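PDB 3BJK: acyl-CoA thioester hydrolase HI0827 from Haemophilus influenzae Rd KW20, which hydrolyses the thioester bond of a broad range of acyl-coenzyme A molecules, probably long-chain fatty acyl-CoAs among them, working as a hexamer built as a trimer of dimers. Local coordinates for residues M66-P71 with C113-V118; D76-Y81 with V96-K101; L16-L21 with M42-A47; T20-S25 with K70-G75. The protein carries 1 engineered substitution. All blocks are in the same frame, centred on the assembly; numbering follows the deposited sequence.

Interaction 1: M66-P71 with C113-V118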
# COMPACT_ATOMS: atom_id res chain seq x y z
N MET C 66 10.96 -19.72 12.59
CA MET C 66 11.52 -18.89 11.55
C MET C 66 12.86 -18.36 11.99
O MET C 66 13.07 -18.07 13.17
CB MET C 66 10.71 -17.67 11.22
CG MET C 66 9.33 -17.85 10.99
SD MET C 66 8.66 -16.22 10.50
CE MET C 66 6.91 -16.56 10.76
N ASN C 67 13.76 -18.27 11.04
CA ASN C 67 15.11 -17.75 11.28
C ASN C 67 15.41 -16.68 10.26
O ASN C 67 15.28 -16.92 9.06
CB ASN C 67 16.14 -18.88 11.20
CG ASN C 67 15.95 -19.90 12.26
OD1 ASN C 67 16.31 -19.67 13.40
ND2 ASN C 67 15.30 -21.03 11.92
N PHE C 68 15.75 -15.47 10.74
CA PHE C 68 16.15 -14.37 9.90
C PHE C 68 17.64 -14.39 9.90
O PHE C 68 18.28 -14.10 10.90
CB PHE C 68 15.59 -13.02 10.40
CG PHE C 68 14.09 -12.99 10.46
CD1 PHE C 68 13.35 -12.64 9.33
CD2 PHE C 68 13.42 -13.30 11.64
CE1 PHE C 68 11.94 -12.67 9.35
CE2 PHE C 68 12.00 -13.29 11.68
CZ PHE C 68 11.30 -13.00 10.53
N ILE C 69 18.22 -14.83 8.79
CA ILE C 69 19.68 -15.12 8.76
C ILE C 69 20.53 -13.94 8.31
O ILE C 69 21.54 -13.62 8.93
CB ILE C 69 19.98 -16.38 7.88
CG1 ILE C 69 19.14 -17.57 8.37
CG2 ILE C 69 21.44 -16.68 7.89
CD1 ILE C 69 18.78 -18.61 7.30
N LYS C 70 20.09 -13.31 7.21
CA LYS C 70 20.76 -12.20 6.58
C LYS C 70 19.71 -11.20 6.17
O LYS C 70 18.58 -11.57 5.85
CB LYS C 70 21.61 -12.68 5.37
CG LYS C 70 22.78 -13.67 5.73
CD LYS C 70 23.10 -14.62 4.49
CE LYS C 70 23.95 -15.99 4.74
NZ LYS C 70 23.18 -17.34 4.39
N PRO C 71 20.08 -9.91 6.15
CA PRO C 71 19.14 -8.92 5.66
C PRO C 71 18.91 -8.95 4.13
O PRO C 71 19.79 -9.39 3.38
CB PRO C 71 19.77 -7.60 6.08
CG PRO C 71 21.19 -7.85 6.22
CD PRO C 71 21.36 -9.31 6.58
N CYS C 113 21.02 -17.73 1.06
CA CYS C 113 19.79 -17.96 1.84
C CYS C 113 19.74 -16.88 2.92
O CYS C 113 20.70 -16.70 3.65
CB CYS C 113 19.81 -19.35 2.48
SG CYS C 113 18.28 -19.64 3.27
N VAL C 114 18.67 -16.12 2.94
CA VAL C 114 18.49 -15.05 3.91
C VAL C 114 17.55 -15.39 5.06
O VAL C 114 17.70 -14.84 6.13
CB VAL C 114 18.03 -13.70 3.22
CG1 VAL C 114 19.13 -13.22 2.34
CG2 VAL C 114 16.75 -13.86 2.42
N THR C 115 16.59 -16.29 4.83
CA THR C 115 15.50 -16.57 5.78
C THR C 115 14.97 -18.00 5.57
O THR C 115 15.01 -18.57 4.42
CB THR C 115 14.26 -15.57 5.62
OG1 THR C 115 14.70 -14.25 5.29
CG2 THR C 115 13.44 -15.50 6.88
N ASP C 116 14.54 -18.62 6.68
CA ASP C 116 13.82 -19.89 6.58
C ASP C 116 12.66 -19.93 7.56
O ASP C 116 12.53 -19.09 8.43
CB ASP C 116 14.72 -21.10 6.70
CG ASP C 116 15.38 -21.27 8.08
OD1 ASP C 116 14.79 -21.02 9.16
OD2 ASP C 116 16.52 -21.71 8.05
N ALA C 117 11.79 -20.91 7.36
CA ALA C 117 10.66 -21.12 8.26
C ALA C 117 10.05 -22.51 7.99
O ALA C 117 10.17 -23.07 6.88
CB ALA C 117 9.65 -20.04 8.07
N VAL C 118 9.33 -23.03 8.97
CA VAL C 118 8.50 -24.23 8.73
C VAL C 118 7.05 -23.89 9.07
O VAL C 118 6.76 -23.57 10.23
CB VAL C 118 9.00 -25.40 9.59
CG1 VAL C 118 8.07 -26.62 9.41
CG2 VAL C 118 10.45 -25.73 9.22
O HOH W 1 16.15 -12.29 7.11

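Interaction 2: D76-Y81 with V96-K101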
# COMPACT_ATOMS: atom_id res chain seq x y z
N ASP C 76 17.35 -6.33 -4.59
CA ASP C 76 17.66 -7.77 -4.60
C ASP C 76 16.47 -8.50 -5.27
O ASP C 76 15.34 -8.13 -5.07
CB ASP C 76 17.74 -8.35 -3.15
CG ASP C 76 19.05 -8.03 -2.43
OD1 ASP C 76 19.98 -7.44 -3.02
OD2 ASP C 76 19.11 -8.37 -1.22
N VAL C 77 16.76 -9.55 -6.02
CA VAL C 77 15.74 -10.48 -6.49
C VAL C 77 15.53 -11.43 -5.33
O VAL C 77 16.50 -11.92 -4.76
CB VAL C 77 16.18 -11.22 -7.73
CG1 VAL C 77 15.18 -12.32 -8.09
CG2 VAL C 77 16.40 -10.26 -8.87
N VAL C 78 14.26 -11.67 -4.96
CA VAL C 78 13.90 -12.48 -3.82
C VAL C 78 13.05 -13.69 -4.27
O VAL C 78 11.98 -13.50 -4.88
CB VAL C 78 13.17 -11.66 -2.75
CG1 VAL C 78 12.77 -12.53 -1.51
CG2 VAL C 78 14.03 -10.45 -2.33
N CYS C 79 13.56 -14.90 -4.01
CA CYS C 79 12.89 -16.19 -4.32
C CYS C 79 12.54 -16.93 -3.06
O CYS C 79 13.35 -16.93 -2.12
CB CYS C 79 13.83 -17.12 -5.08
SG CYS C 79 14.38 -16.46 -6.62
N CYS C 80 11.39 -17.63 -3.07
CA CYS C 80 10.95 -18.50 -1.96
C CYS C 80 10.83 -19.91 -2.49
O CYS C 80 10.20 -20.12 -3.51
CB CYS C 80 9.62 -18.06 -1.37
SG CYS C 80 9.68 -16.47 -0.48
N TYR C 81 11.53 -20.84 -1.85
CA TYR C 81 11.49 -22.25 -2.21
C TYR C 81 10.84 -23.05 -1.10
O TYR C 81 11.01 -22.77 0.10
CB TYR C 81 12.88 -22.80 -2.46
CG TYR C 81 13.58 -22.22 -3.63
CD1 TYR C 81 14.34 -21.05 -3.50
CD2 TYR C 81 13.51 -22.83 -4.89
CE1 TYR C 81 14.99 -20.52 -4.56
CE2 TYR C 81 14.16 -22.28 -5.96
CZ TYR C 81 14.90 -21.12 -5.79
OH TYR C 81 15.62 -20.60 -6.86
N VAL C 96 10.07 -23.46 4.07
CA VAL C 96 10.32 -22.38 3.10
C VAL C 96 11.70 -21.79 3.35
O VAL C 96 12.06 -21.54 4.51
CB VAL C 96 9.22 -21.29 3.23
CG1 VAL C 96 9.47 -20.10 2.29
CG2 VAL C 96 7.85 -21.90 2.99
N GLU C 97 12.52 -21.68 2.30
CA GLU C 97 13.75 -20.91 2.32
C GLU C 97 13.62 -19.72 1.37
O GLU C 97 13.11 -19.85 0.22
CB GLU C 97 14.92 -21.70 1.85
CG GLU C 97 15.20 -22.99 2.61
CD GLU C 97 16.52 -23.64 2.19
OE1 GLU C 97 16.95 -23.49 1.01
OE2 GLU C 97 17.13 -24.34 3.03
N VAL C 98 14.05 -18.57 1.89
CA VAL C 98 14.19 -17.32 1.13
C VAL C 98 15.60 -17.07 0.73
O VAL C 98 16.51 -17.10 1.55
CB VAL C 98 13.65 -16.09 1.87
CG1 VAL C 98 13.65 -14.90 0.94
CG2 VAL C 98 12.24 -16.35 2.38
N TRP C 99 15.77 -16.90 -0.58
CA TRP C 99 17.04 -16.72 -1.20
C TRP C 99 16.99 -15.40 -1.99
O TRP C 99 15.96 -15.04 -2.56
CB TRP C 99 17.32 -17.89 -2.16
CG TRP C 99 17.72 -19.20 -1.49
CD1 TRP C 99 16.88 -20.11 -0.86
CD2 TRP C 99 19.01 -19.74 -1.43
NE1 TRP C 99 17.61 -21.15 -0.41
CE2 TRP C 99 18.92 -20.97 -0.74
CE3 TRP C 99 20.27 -19.30 -1.89
CZ2 TRP C 99 20.03 -21.75 -0.48
CZ3 TRP C 99 21.38 -20.10 -1.63
CH2 TRP C 99 21.24 -21.32 -0.94
N VAL C 100 18.12 -14.73 -2.00
CA VAL C 100 18.34 -13.50 -2.76
C VAL C 100 19.36 -13.75 -3.88
O VAL C 100 20.29 -14.57 -3.76
CB VAL C 100 18.86 -12.37 -1.80
CG1 VAL C 100 19.66 -11.35 -2.48
CG2 VAL C 100 17.69 -11.75 -0.99
N LYS C 101 19.18 -13.02 -4.98
CA LYS C 101 20.16 -12.89 -6.06
C LYS C 101 20.48 -11.41 -6.32
O LYS C 101 19.56 -10.60 -6.52
CB LYS C 101 19.61 -13.55 -7.33
CG LYS C 101 20.56 -13.57 -8.55
CD LYS C 101 19.81 -14.15 -9.78
CE LYS C 101 20.66 -14.33 -10.97
NZ LYS C 101 19.97 -14.99 -12.12

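Interaction 3: L16-L21 with M42-A47. Engineered in segment 42-47: Ala43 (natural residue Asp). With EDO (1,2-ethanediol), chain B.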
# COMPACT_ATOMS: atom_id res chain seq x y z
N LEU C 16 10.36 -23.76 -6.63
CA LEU C 16 10.27 -22.32 -6.58
C LEU C 16 8.80 -21.98 -6.36
O LEU C 16 7.94 -22.40 -7.11
CB LEU C 16 10.80 -21.65 -7.82
CG LEU C 16 10.70 -20.11 -7.86
CD1 LEU C 16 11.71 -19.49 -6.95
CD2 LEU C 16 10.98 -19.68 -9.24
N LEU C 17 8.55 -21.27 -5.28
CA LEU C 17 7.22 -20.85 -4.91
C LEU C 17 6.87 -19.45 -5.45
O LEU C 17 5.77 -19.22 -6.00
CB LEU C 17 7.10 -20.82 -3.41
CG LEU C 17 7.51 -22.09 -2.67
CD1 LEU C 17 7.59 -21.82 -1.21
CD2 LEU C 17 6.54 -23.23 -3.00
N LEU C 18 7.81 -18.52 -5.25
CA LEU C 18 7.59 -17.12 -5.51
C LEU C 18 8.88 -16.49 -5.89
O LEU C 18 9.92 -16.91 -5.41
CB LEU C 18 7.15 -16.36 -4.28
CG LEU C 18 5.78 -16.51 -3.62
CD1 LEU C 18 5.75 -15.50 -2.47
CD2 LEU C 18 4.69 -16.25 -4.59
N ARG C 19 8.79 -15.46 -6.72
CA ARG C 19 9.93 -14.68 -7.16
C ARG C 19 9.50 -13.23 -7.40
O ARG C 19 8.56 -12.97 -8.17
CB ARG C 19 10.54 -15.23 -8.44
CG ARG C 19 11.92 -14.63 -8.76
CD ARG C 19 12.62 -15.50 -9.79
NE ARG C 19 14.03 -15.21 -10.05
CZ ARG C 19 14.54 -14.58 -11.10
NH1 ARG C 19 13.78 -14.02 -12.03
NH2 ARG C 19 15.85 -14.46 -11.20
N THR C 20 10.24 -12.31 -6.81
CA THR C 20 9.89 -10.90 -6.86
C THR C 20 11.13 -9.98 -6.66
O THR C 20 12.22 -10.45 -6.44
CB THR C 20 8.71 -10.54 -5.93
OG1 THR C 20 8.18 -9.29 -6.34
CG2 THR C 20 9.07 -10.44 -4.49
N LEU C 21 10.93 -8.68 -6.77
CA LEU C 21 11.99 -7.71 -6.54
C LEU C 21 11.71 -6.98 -5.21
O LEU C 21 10.59 -6.53 -4.97
CB LEU C 21 12.04 -6.71 -7.68
CG LEU C 21 13.34 -5.88 -7.66
CD1 LEU C 21 14.48 -6.68 -8.25
CD2 LEU C 21 13.19 -4.58 -8.39
N MET C 42 6.96 -15.53 2.48
CA MET C 42 7.02 -16.96 2.89
C MET C 42 5.64 -17.54 3.05
O MET C 42 5.40 -18.62 2.56
CB MET C 42 7.82 -17.15 4.16
CG MET C 42 9.33 -16.77 4.01
SD MET C 42 10.36 -17.31 5.39
CE MET C 42 9.88 -16.15 6.62
N ALA C 43 4.74 -16.78 3.69
CA ALA C 43 3.36 -17.20 3.90
C ALA C 43 2.58 -17.44 2.59
O ALA C 43 1.83 -18.48 2.44
CB ALA C 43 2.64 -16.17 4.71
N MET C 44 2.70 -16.48 1.68
CA MET C 44 2.05 -16.54 0.41
C MET C 44 2.60 -17.69 -0.44
O MET C 44 1.81 -18.49 -1.01
CB MET C 44 2.22 -15.21 -0.29
CG MET C 44 1.85 -15.15 -1.73
SD MET C 44 1.73 -13.43 -2.31
CE MET C 44 1.10 -12.55 -0.95
N GLY C 45 3.93 -17.78 -0.49
CA GLY C 45 4.60 -18.83 -1.23
C GLY C 45 4.26 -20.21 -0.72
O GLY C 45 3.82 -21.08 -1.44
N GLY C 46 4.47 -20.40 0.58
CA GLY C 46 4.12 -21.66 1.24
C GLY C 46 2.70 -22.11 0.99
O GLY C 46 2.46 -23.28 0.67
N ALA C 47 1.78 -21.16 1.06
CA ALA C 47 0.34 -21.41 0.82
C ALA C 47 0.01 -21.86 -0.57
O ALA C 47 -0.92 -22.72 -0.75
CB ALA C 47 -0.46 -20.18 1.14
C1 EDO B . 14.96 -15.06 -15.21
O1 EDO B . 15.19 -13.79 -14.58
C2 EDO B . 15.74 -16.23 -14.56
O2 EDO B . 17.12 -15.90 -14.28

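Interaction 4: T20-S25 with K70-G75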
# COMPACT_ATOMS: atom_id res chain seq x y z
N THR C 20 10.24 -12.31 -6.81
CA THR C 20 9.89 -10.90 -6.86
C THR C 20 11.13 -9.98 -6.66
O THR C 20 12.22 -10.45 -6.44
CB THR C 20 8.71 -10.54 -5.93
OG1 THR C 20 8.18 -9.29 -6.34
CG2 THR C 20 9.07 -10.44 -4.49
N LEU C 21 10.93 -8.68 -6.77
CA LEU C 21 11.99 -7.71 -6.54
C LEU C 21 11.71 -6.98 -5.21
O LEU C 21 10.59 -6.53 -4.97
CB LEU C 21 12.04 -6.71 -7.68
CG LEU C 21 13.34 -5.88 -7.66
CD1 LEU C 21 14.48 -6.68 -8.25
CD2 LEU C 21 13.19 -4.58 -8.39
N ALA C 22 12.74 -6.83 -4.39
CA ALA C 22 12.62 -6.05 -3.17
C ALA C 22 12.57 -4.54 -3.51
O ALA C 22 13.44 -4.00 -4.23
CB ALA C 22 13.72 -6.37 -2.21
N MET C 23 11.50 -3.90 -3.06
CA MET C 23 11.19 -2.49 -3.35
C MET C 23 11.34 -1.53 -2.14
O MET C 23 11.17 -1.98 -0.96
CB MET C 23 9.77 -2.41 -3.89
CG MET C 23 9.50 -3.05 -5.28
SD MET C 23 10.47 -2.40 -6.65
CE MET C 23 9.57 -0.91 -7.21
N PRO C 24 11.65 -0.22 -2.42
CA PRO C 24 11.77 0.82 -1.36
C PRO C 24 10.56 0.91 -0.38
O PRO C 24 10.77 1.11 0.79
CB PRO C 24 11.99 2.10 -2.15
CG PRO C 24 12.65 1.65 -3.40
CD PRO C 24 11.94 0.36 -3.75
N SER C 25 9.34 0.70 -0.86
CA SER C 25 8.17 0.79 0.02
C SER C 25 8.20 -0.27 1.11
O SER C 25 7.47 -0.13 2.10
CB SER C 25 6.86 0.69 -0.77
OG SER C 25 6.86 -0.52 -1.50
N LYS C 70 20.09 -13.31 7.21
CA LYS C 70 20.76 -12.20 6.58
C LYS C 70 19.71 -11.20 6.17
O LYS C 70 18.58 -11.57 5.85
CB LYS C 70 21.61 -12.68 5.37
CG LYS C 70 22.78 -13.67 5.73
CD LYS C 70 23.10 -14.62 4.49
CE LYS C 70 23.95 -15.99 4.74
NZ LYS C 70 23.18 -17.34 4.39
N PRO C 71 20.08 -9.91 6.15
CA PRO C 71 19.14 -8.92 5.66
C PRO C 71 18.91 -8.95 4.13
O PRO C 71 19.79 -9.39 3.38
CB PRO C 71 19.77 -7.60 6.08
CG PRO C 71 21.19 -7.85 6.22
CD PRO C 71 21.36 -9.31 6.58
N ILE C 72 17.76 -8.48 3.70
CA ILE C 72 17.50 -8.26 2.27
C ILE C 72 17.63 -6.79 1.93
O ILE C 72 17.24 -5.94 2.69
CB ILE C 72 16.07 -8.78 1.85
CG1 ILE C 72 15.93 -10.26 2.09
CG2 ILE C 72 15.77 -8.44 0.38
CD1 ILE C 72 14.60 -10.80 1.83
N SER C 73 18.21 -6.49 0.77
CA SER C 73 18.40 -5.12 0.32
C SER C 73 17.40 -4.75 -0.77
O SER C 73 16.99 -5.58 -1.57
CB SER C 73 19.80 -4.91 -0.23
OG SER C 73 20.73 -5.04 0.83
N VAL C 74 17.08 -3.48 -0.84
CA VAL C 74 16.33 -2.95 -1.99
C VAL C 74 17.02 -3.31 -3.32
O VAL C 74 18.22 -3.13 -3.48
CB VAL C 74 16.16 -1.39 -1.89
CG1 VAL C 74 15.53 -0.82 -3.15
CG2 VAL C 74 15.30 -1.06 -0.70
N GLY C 75 16.24 -3.79 -4.28
CA GLY C 75 16.80 -4.13 -5.58
C GLY C 75 17.27 -5.58 -5.71
O GLY C 75 17.57 -5.99 -6.83

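Interaction 1: M66-P71 with C113-V118
Asn67 and Asp116 form a hydrogen-bonded pair in the antiparallel ladder between strands 58-68 and 111-123 of the hotdog fold. Their backbones exchange two bonds, Asn67 N to Asp116 O and Asp116 N to Asn67 O, both 3.0 Å. A third bond joins the side chains: Asn67 ND2 donates a hydrogen bond to the syn lone pair of Asp116 OD1 at 2.8 Å, with the oxygen in the amide plane although amide and carboxylate planes stand 86° apart. Asp116 can meet its neighbour in this way because its CG sits between its own backbone N and carbonyl carbon (chi1 66°).

Beyond Phe68 the regular ladder ends in a loop, and one carbonyl takes over: Val114 O accepts from two successive amides, Ile69 N at 2.7 Å and Lys70 N at 3.0 Å, the latter on a lone pair. Val114 and Thr115 together face Val98 in a classic beta bulge. A water bridges Lys70 O and Thr115 OG1.

Apolar contacts line the face turned to helix 35-54. Met66 CG rests on Ala117 CB at 3.7 Å, and Thr115 CG2 lies obliquely by the Phe68 ring. On its other edge strand 58-68 pairs with a strand of the second subunit, continuing the sheet. At the far end the Lys70 chain, bent at its last torsion (chi4 119°), brings NZ to Cys113 O at 2.7 Å.

Interaction 2: D76-Y81 with V96-K101
A buried antiparallel ladder joins the two arms of the hairpin formed by strands 77-87 and 91-101, in the middle of the sheet. Val77, Cys79 and Tyr81 form hydrogen-bonded pairs with Lys101, Trp99 and Glu97, each pair exchanging two backbone bonds; Cys79 N to Trp99 O measures 2.8 Å.

The two faces differ in character. Beneath helix 35-54, valines and a cysteine interlock: Val78 CG1 meets Val98 CG1 at 3.5 Å, and Cys80 SG touches Val98 CG2 at 3.8 Å. Val100 CG1 reaches the carboxylate of Asp76, whose charge is answered by a salt bridge to Lys102.

Across the sheet, Tyr81 turns its ring edge toward the face of the Trp99 five-membered ring in an offset edge-to-face pair, with planes 87° apart and Tyr81 CD1 3.8 Å from Trp99 CD1. Trp99 NE1 bonds to Glu97 OE1 at 2.8 Å; the oxygen lies in the indole plane, while NE1 stands above the carboxylate plane. This bond helps fix the indole's rotation, and Arg10 holds the second carboxylate oxygen by a salt bridge. Lys101 extends to Glu52 of the third subunit. A curved antiparallel sheet wrapped on one long helix is the hallmark of the hotdog fold.

Interaction 3: L16-L21 with M42-A47
Leu17 and Leu18 press against Gly45 of helix 35-54 at the closest point of a contact without hydrogen bonds across it. Both leucines point toward the helix from neighbouring positions because they form a classic beta bulge opposite Cys80, departing from the usual alternation of a strand.

The tight part is built on a glycine backbone. Leu18 CG stands 3.5 Å from Gly45 CA, and its CD1 branch lies equally near Gly45 N. Leu17 brings its CD1 to Gly45 C at 3.7 Å and reaches on to Gly46 N. With no side chain on Gly45, the leucines lie directly on its backbone, and the CA atoms of Leu17 and Gly45 come within 4.9 Å.

Looser packing flanks this spot. Leu18 CD1 touches Met44 CG at 4.0 Å, the two side chains crossing at about a right angle; an anti arrangement about the first torsion of Met44 (chi1 169°) sends CG along this side of the helix.

Arg19 lies on the opposite face of the strand, at the interface with the third subunit. There its NH1 donates a hydrogen bond to O1 of an ethanediol molecule at 2.9 Å, and NH2 forms a salt bridge with Glu52 of that subunit.

The engineered Ala43 faces away from the strand, packing on Met39 of the second subunit, while Met42 reaches strands 91-101 and 111-123. Helix 35-54 thus lies across the sheet with strand 15-21 at one margin.

Interaction 4: T20-S25 with K70-G75
With chi1 at -166° and chi2 at 80°, Leu21 swings CD1 over to Gly75 O, 3.5 Å away, although its CB sets off alongside the 70-75 loop. Val74 likewise holds CG1 anti to its backbone N (chi1 174°), which lays that methyl against Pro24. CG and CD of the proline ring both meet Val74 CG1 at 3.8 Å, and the two side chains cross at about a right angle.

Between these outer contacts lies the polar link. Gly75 N donates to Ala22 O at 2.8 Å, a nearly straight bond whose donor is tilted out of the carbonyl plane. Gly75 has a positive phi, a backbone conformation that glycine adopts readily. The methyl of Ala22 points into the loop, where CB lies 3.4 Å from Ser73 O and 3.9 Å from Ile72 CG2.

The backbone bond from Ala22 to Asp76 extends this link toward the strand pairing of 15-21 with 77-87. Met23, Pro24 and Val74 pack on the fourth subunit, Leu21 on Met44 of the third. Within the chain, Ile72 completes the junction by reaching Ile38 of helix 35-54, Val78 of strand 77-87 and Val114 of strand 111-123.

From the N terminus, strand 15-21 opens two contacts. Interaction 3 closes first, when helix 35-54 returns across that strand; interaction 4, starting from the overlapping segment 20-25, closes later at the loop 70-75 and encloses the helix and strand 58-68. Interaction 1 begins on the stretch where interaction 4 ends, the two sharing Lys70 and Pro71, and closes at 113-118. The hairpin of interaction 2 is nested inside interaction 1 and bonded to it through Val98. Strand 77-87 in turn pairs with strand 15-21. Met42 packs on Thr115 and Val98, tying the helix to interactions 1 and 2 and completing the hotdog core.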